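Local coordinates for protein bifunctional cytochrome P450/NADPH--P450 reductase (Deinococcus aerius, PDB 7F3H) that probably hydroxylates organic substrates at the haem iron of its cytochrome P450 domain, drawing electrons from NADPH through a fused reductase domain, at residues A[235-238]-A[239-243]; A[439-442]-A[443-447]. All blocks are in the same frame, centred on the assembly; numbering follows the deposited sequence.

Interaction 1 (A[235-238]-A[239-243])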
ATOM      1  N   ASP A 235       7.599 -20.712   4.818  1.00 59.90           N
ATOM      2  CA  ASP A 235       7.007 -19.609   4.068  1.00 52.48           C
ATOM      3  C   ASP A 235       5.473 -19.656   4.116  1.00 48.37           C
ATOM      4  O   ASP A 235       4.858 -20.638   4.554  1.00 46.61           O
ATOM      5  CB  ASP A 235       7.529 -19.619   2.626  1.00 46.52           C
ATOM      6  CG  ASP A 235       7.022 -20.810   1.808  1.00 50.68           C
ATOM      7  OD1 ASP A 235       6.784 -21.884   2.387  1.00 57.97           O
ATOM      8  OD2 ASP A 235       6.893 -20.690   0.570  1.00 44.03           O
ATOM      9  N   LEU A 236       4.858 -18.577   3.602  1.00 41.44           N
ATOM     10  CA  LEU A 236       3.396 -18.468   3.593  1.00 42.05           C
ATOM     11  C   LEU A 236       2.745 -19.574   2.779  1.00 39.34           C
ATOM     12  O   LEU A 236       1.707 -20.108   3.182  1.00 42.73           O
ATOM     13  CB  LEU A 236       2.964 -17.113   3.036  1.00 33.85           C
ATOM     14  CG  LEU A 236       2.952 -15.962   4.026  1.00 34.27           C
ATOM     15  CD1 LEU A 236       2.679 -14.693   3.272  1.00 31.44           C
ATOM     16  CD2 LEU A 236       1.910 -16.192   5.076  1.00 30.54           C
ATOM     17  N   LEU A 237       3.317 -19.903   1.611  1.00 39.63           N
ATOM     18  CA  LEU A 237       2.836 -21.029   0.804  1.00 43.37           C
ATOM     19  C   LEU A 237       2.814 -22.339   1.596  1.00 42.94           C
ATOM     20  O   LEU A 237       1.831 -23.090   1.542  1.00 45.18           O
ATOM     21  CB  LEU A 237       3.702 -21.180  -0.449  1.00 38.25           C
ATOM     22  CG  LEU A 237       3.412 -22.402  -1.311  1.00 38.66           C
ATOM     23  CD1 LEU A 237       1.936 -22.459  -1.613  1.00 38.43           C
ATOM     24  CD2 LEU A 237       4.217 -22.368  -2.593  1.00 35.06           C
ATOM     25  N   GLY A 238       3.915 -22.664   2.278  1.00 44.79           N
ATOM     26  CA  GLY A 238       3.943 -23.871   3.088  1.00 49.64           C
ATOM     27  C   GLY A 238       2.823 -23.922   4.109  1.00 49.96           C
ATOM     28  O   GLY A 238       2.277 -24.989   4.399  1.00 53.87           O
ATOM     29  N   LEU A 239       2.452 -22.764   4.651  1.00 48.76           N
ATOM     30  CA  LEU A 239       1.344 -22.691   5.594  1.00 39.41           C
ATOM     31  C   LEU A 239       0.017 -22.906   4.889  1.00 47.84           C
ATOM     32  O   LEU A 239      -0.870 -23.585   5.424  1.00 45.44           O
ATOM     33  CB  LEU A 239       1.377 -21.344   6.328  1.00 39.26           C
ATOM     34  CG  LEU A 239       0.296 -21.056   7.382  1.00 44.66           C
ATOM     35  CD1 LEU A 239       0.816 -20.204   8.533  1.00 37.62           C
ATOM     36  CD2 LEU A 239      -0.874 -20.327   6.732  1.00 38.44           C
ATOM     37  N   MET A 240      -0.146 -22.332   3.692  1.00 46.44           N
ATOM     38  CA  MET A 240      -1.415 -22.504   2.995  1.00 42.53           C
ATOM     39  C   MET A 240      -1.590 -23.921   2.463  1.00 45.51           C
ATOM     40  O   MET A 240      -2.726 -24.320   2.170  1.00 44.56           O
ATOM     41  CB  MET A 240      -1.531 -21.494   1.842  1.00 38.35           C
ATOM     42  CG  MET A 240      -1.582 -20.028   2.259  1.00 38.80           C
ATOM     43  SD  MET A 240      -2.069 -18.853   0.947  1.00 31.16           S
ATOM     44  CE  MET A 240      -0.441 -18.619   0.192  1.00 32.81           C
ATOM     45  N   LEU A 241      -0.496 -24.702   2.387  1.00 50.00           N
ATOM     46  CA  LEU A 241      -0.557 -26.092   1.921  1.00 52.71           C
ATOM     47  C   LEU A 241      -1.105 -27.035   2.981  1.00 50.15           C
ATOM     48  O   LEU A 241      -1.797 -27.999   2.639  1.00 47.54           O
ATOM     49  CB  LEU A 241       0.826 -26.582   1.482  1.00 52.14           C
ATOM     50  CG  LEU A 241       1.403 -25.967   0.209  1.00 46.29           C
ATOM     51  CD1 LEU A 241       2.602 -26.770  -0.252  1.00 55.77           C
ATOM     52  CD2 LEU A 241       0.354 -25.875  -0.884  1.00 44.33           C
ATOM     53  N   ASN A 242      -0.817 -26.762   4.257  1.00 44.10           N
ATOM     54  CA  ASN A 242      -1.214 -27.606   5.379  1.00 50.99           C
ATOM     55  C   ASN A 242      -2.468 -27.099   6.087  1.00 53.08           C
ATOM     56  O   ASN A 242      -3.461 -27.826   6.199  1.00 52.11           O
ATOM     57  CB  ASN A 242      -0.073 -27.691   6.406  1.00 51.43           C
ATOM     58  CG  ASN A 242       1.246 -28.169   5.802  1.00 65.38           C
ATOM     59  OD1 ASN A 242       1.277 -29.089   4.967  1.00 62.92           O
ATOM     60  ND2 ASN A 242       2.354 -27.550   6.235  1.00 69.35           N
ATOM     61  N   ALA A 243      -2.443 -25.839   6.525  1.00 48.74           N
ATOM     62  CA  ALA A 243      -3.461 -25.274   7.401  1.00 42.83           C
ATOM     63  C   ALA A 243      -4.889 -25.545   6.933  1.00 47.05           C
ATOM     64  O   ALA A 243      -5.198 -25.505   5.740  1.00 52.23           O
ATOM     65  CB  ALA A 243      -3.240 -23.769   7.518  1.00 46.13           C
TER
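Leu237 and Leu241, one turn apart on the short N-capped helix 236-242 of this cytochrome P450 fold, meet through single methyl branches: CD1 of Leu237 lies 3.8 Å from CD2 of Leu241, and the two side chains run at a slant to each other. The torsions explain the meeting. In Leu237 the CG branch lies opposite the amide nitrogen across the CA-CB bond (chi1 174°), whereas Leu241 turns CG beside its own N (chi1 -69°), which also sets that carbon 3.2 Å from Leu237 O. Around the pair, Val222 of helix 199-227 touches Leu237, and Ile257 of helix 254-285 touches both leucines. On another side of the helix, Met240 CG passes 3.4 Å from Leu236 O, and its side chain also touches Gln260 of helix 254-285 and Leu107 of helix 98-107. Beneath the side chains, Met240 N bonds to Leu236 O at 2.9 Å, and Leu241 N reaches Leu237 O at 3.0 Å. Asp235 caps the first turn through OD1, the same atom that forms a salt bridge with Arg226. Gly238 N donates to Asp235 OD1 over 3.0 Å, approaching from above the carboxylate, 57° out of its plane.

Interaction 2 (A[439-442]-A[443-447])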
ATOM      1  N   LYS A 439       2.381  10.019  -8.799  1.00 36.74           N
ATOM      2  CA  LYS A 439       1.625   9.290  -9.809  1.00 37.58           C
ATOM      3  C   LYS A 439       0.656   8.336  -9.118  1.00 35.55           C
ATOM      4  O   LYS A 439       1.018   7.653  -8.145  1.00 37.16           O
ATOM      5  CB  LYS A 439       2.549   8.527 -10.779  1.00 45.16           C
ATOM      6  CG  LYS A 439       1.827   7.743 -11.931  1.00 50.12           C
ATOM      7  CD  LYS A 439       1.271   8.542 -13.113  1.00 52.42           C
ATOM      8  CE  LYS A 439       2.444   8.950 -14.022  1.00 55.71           C
ATOM      9  NZ  LYS A 439       3.070   7.746 -14.701  1.00 57.79           N
ATOM     10  N   GLN A 440      -0.579   8.318  -9.625  1.00 34.80           N
ATOM     11  CA  GLN A 440      -1.668   7.503  -9.115  1.00 35.78           C
ATOM     12  C   GLN A 440      -2.006   6.394 -10.114  1.00 34.88           C
ATOM     13  O   GLN A 440      -2.296   6.668 -11.282  1.00 30.28           O
ATOM     14  CB  GLN A 440      -2.905   8.359  -8.848  1.00 26.18           C
ATOM     15  CG  GLN A 440      -3.946   7.566  -8.093  1.00 25.75           C
ATOM     16  CD  GLN A 440      -5.121   8.399  -7.700  1.00 29.87           C
ATOM     17  OE1 GLN A 440      -5.301   9.526  -8.193  1.00 32.00           O
ATOM     18  NE2 GLN A 440      -5.939   7.866  -6.806  1.00 30.34           N
ATOM     19  N   SER A 441      -1.982   5.149  -9.632  1.00 33.83           N
ATOM     20  CA  SER A 441      -2.495   3.960 -10.294  1.00 27.63           C
ATOM     21  C   SER A 441      -3.398   3.238  -9.303  1.00 35.51           C
ATOM     22  O   SER A 441      -4.397   3.808  -8.844  1.00 40.73           O
ATOM     23  CB  SER A 441      -1.337   3.082 -10.750  1.00 37.07           C
ATOM     24  OG  SER A 441      -0.584   2.637  -9.630  1.00 37.74           O
ATOM     25  N   LEU A 442      -3.096   1.979  -8.970  1.00 36.91           N
ATOM     26  CA  LEU A 442      -3.736   1.402  -7.791  1.00 38.80           C
ATOM     27  C   LEU A 442      -3.306   2.167  -6.541  1.00 35.22           C
ATOM     28  O   LEU A 442      -4.118   2.415  -5.639  1.00 42.65           O
ATOM     29  CB  LEU A 442      -3.406  -0.091  -7.672  1.00 38.27           C
ATOM     30  CG  LEU A 442      -4.176  -0.975  -6.675  1.00 47.56           C
ATOM     31  CD1 LEU A 442      -5.498  -1.466  -7.297  1.00 39.80           C
ATOM     32  CD2 LEU A 442      -3.323  -2.164  -6.121  1.00 36.81           C
ATOM     33  N   THR A 443      -2.044   2.604  -6.511  1.00 29.87           N
ATOM     34  CA  THR A 443      -1.383   3.290  -5.410  1.00 34.21           C
ATOM     35  C   THR A 443      -0.890   4.656  -5.886  1.00 31.95           C
ATOM     36  O   THR A 443      -1.047   5.024  -7.048  1.00 35.13           O
ATOM     37  CB  THR A 443      -0.216   2.459  -4.881  1.00 33.40           C
ATOM     38  OG1 THR A 443       0.546   2.002  -6.000  1.00 39.30           O
ATOM     39  CG2 THR A 443      -0.722   1.233  -4.095  1.00 32.29           C
ATOM     40  N   ILE A 444      -0.365   5.445  -4.953  1.00 33.85           N
ATOM     41  CA  ILE A 444       0.320   6.700  -5.248  1.00 33.38           C
ATOM     42  C   ILE A 444       1.775   6.559  -4.886  1.00 33.93           C
ATOM     43  O   ILE A 444       2.174   5.734  -4.054  1.00 35.60           O
ATOM     44  CB  ILE A 444      -0.266   7.956  -4.575  1.00 28.33           C
ATOM     45  CG1 ILE A 444      -0.379   7.722  -3.077  1.00 29.34           C
ATOM     46  CG2 ILE A 444      -1.510   8.414  -5.269  1.00 23.43           C
ATOM     47  CD1 ILE A 444      -0.768   8.956  -2.304  1.00 27.48           C
ATOM     48  N   LYS A 445       2.576   7.354  -5.557  1.00 30.81           N
ATOM     49  CA  LYS A 445       3.982   7.027  -5.457  1.00 29.86           C
ATOM     50  C   LYS A 445       4.817   8.197  -5.959  1.00 31.54           C
ATOM     51  O   LYS A 445       4.380   8.874  -6.907  1.00 31.40           O
ATOM     52  CB  LYS A 445       4.075   5.698  -6.239  1.00 41.52           C
ATOM     53  CG  LYS A 445       3.589   5.753  -7.750  1.00 45.32           C
ATOM     54  CD  LYS A 445       3.391   4.306  -8.212  1.00 46.70           C
ATOM     55  CE  LYS A 445       3.291   4.414  -9.697  1.00 57.61           C
ATOM     56  NZ  LYS A 445       2.120   5.207 -10.207  1.00 46.64           N
ATOM     57  N   PRO A 446       5.965   8.519  -5.334  1.00 29.74           N
ATOM     58  CA  PRO A 446       6.828   9.571  -5.903  1.00 33.25           C
ATOM     59  C   PRO A 446       7.537   9.063  -7.146  1.00 34.63           C
ATOM     60  O   PRO A 446       7.973   7.914  -7.191  1.00 34.83           O
ATOM     61  CB  PRO A 446       7.811   9.918  -4.771  1.00 32.97           C
ATOM     62  CG  PRO A 446       7.648   8.954  -3.732  1.00 28.83           C
ATOM     63  CD  PRO A 446       6.438   8.088  -3.998  1.00 36.62           C
ATOM     64  N   GLU A 447       7.516   9.880  -8.199  1.00 36.54           N
ATOM     65  CA  GLU A 447       8.048   9.489  -9.495  1.00 36.10           C
ATOM     66  C   GLU A 447       9.282  10.330  -9.795  1.00 30.91           C
ATOM     67  O   GLU A 447       9.360  11.489  -9.382  1.00 33.12           O
ATOM     68  CB  GLU A 447       6.965   9.673 -10.557  1.00 38.39           C
ATOM     69  CG  GLU A 447       7.074   8.767 -11.762  1.00 42.69           C
ATOM     70  CD  GLU A 447       5.974   9.045 -12.760  1.00 53.52           C
ATOM     71  OE1 GLU A 447       5.392  10.145 -12.675  1.00 56.98           O
ATOM     72  OE2 GLU A 447       5.620   8.144 -13.552  1.00 57.07           O
TER
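Lys439 sends its side chain along that of Lys445 before ending at Glu447. With CG anti to the backbone N (chi1 -178°), CB and CG run past the neighbouring ammonium: Lys445 NZ lies 3.4 Å from CB of Lys439 and 3.1 Å from its CG. Bends at chi2, chi3 and chi4 then curl the chain round, bringing CE to 3.3 Å from Glu447 OE2. At the tip, Lys439 NZ makes a salt bridge of 2.8 Å to Glu447 OE2, on the syn side and 19° out of the carboxylate plane. An alanine in place of Lys439 would remove that ammonium, so the Glu447 carboxylate would probably lose its mate and be freer to turn. The backbone beneath is a tight antiparallel beta hairpin of the P450 fold, strands 438-440 and 444-446. Lys439 and Lys445 form a hydrogen-bonded pair, with Lys439 N bonded to Lys445 O at 3.0 Å. Gln440 and Ile444 form the next, non-hydrogen-bonded pair, where CG of Gln440 touches CG2 of Ile444 at 3.8 Å; Gln440 OE1 accepts from Val29 N. Ser441 N closes the turn on Thr443 O at 2.8 Å, nearly straight (170°). Lys445 NZ bonds only weakly to Lys439 O, 3.4 Å away, and its side chain also touches Glu270 of helix 254-285.

Overall arrangement
Interactions 1 and 2 follow one another along the chain and do not touch: their centres are 32 Å apart and their nearest atoms about 17 Å. Each nevertheless approaches the haem, interaction 1 with the side chain of Leu236 about 6 Å from it and interaction 2 with that of Thr443 about 7 Å from it. Helix 254-285 provides a common neighbour: Phe264, Ile257 and Gln260 touch side chains of 235-243, whereas Glu270, Ala277 and Phe278, farther along, touch those of 439-447. The centre of interaction 1 is 23 Å from the centre of the chain, that of interaction 2 only 10 Å.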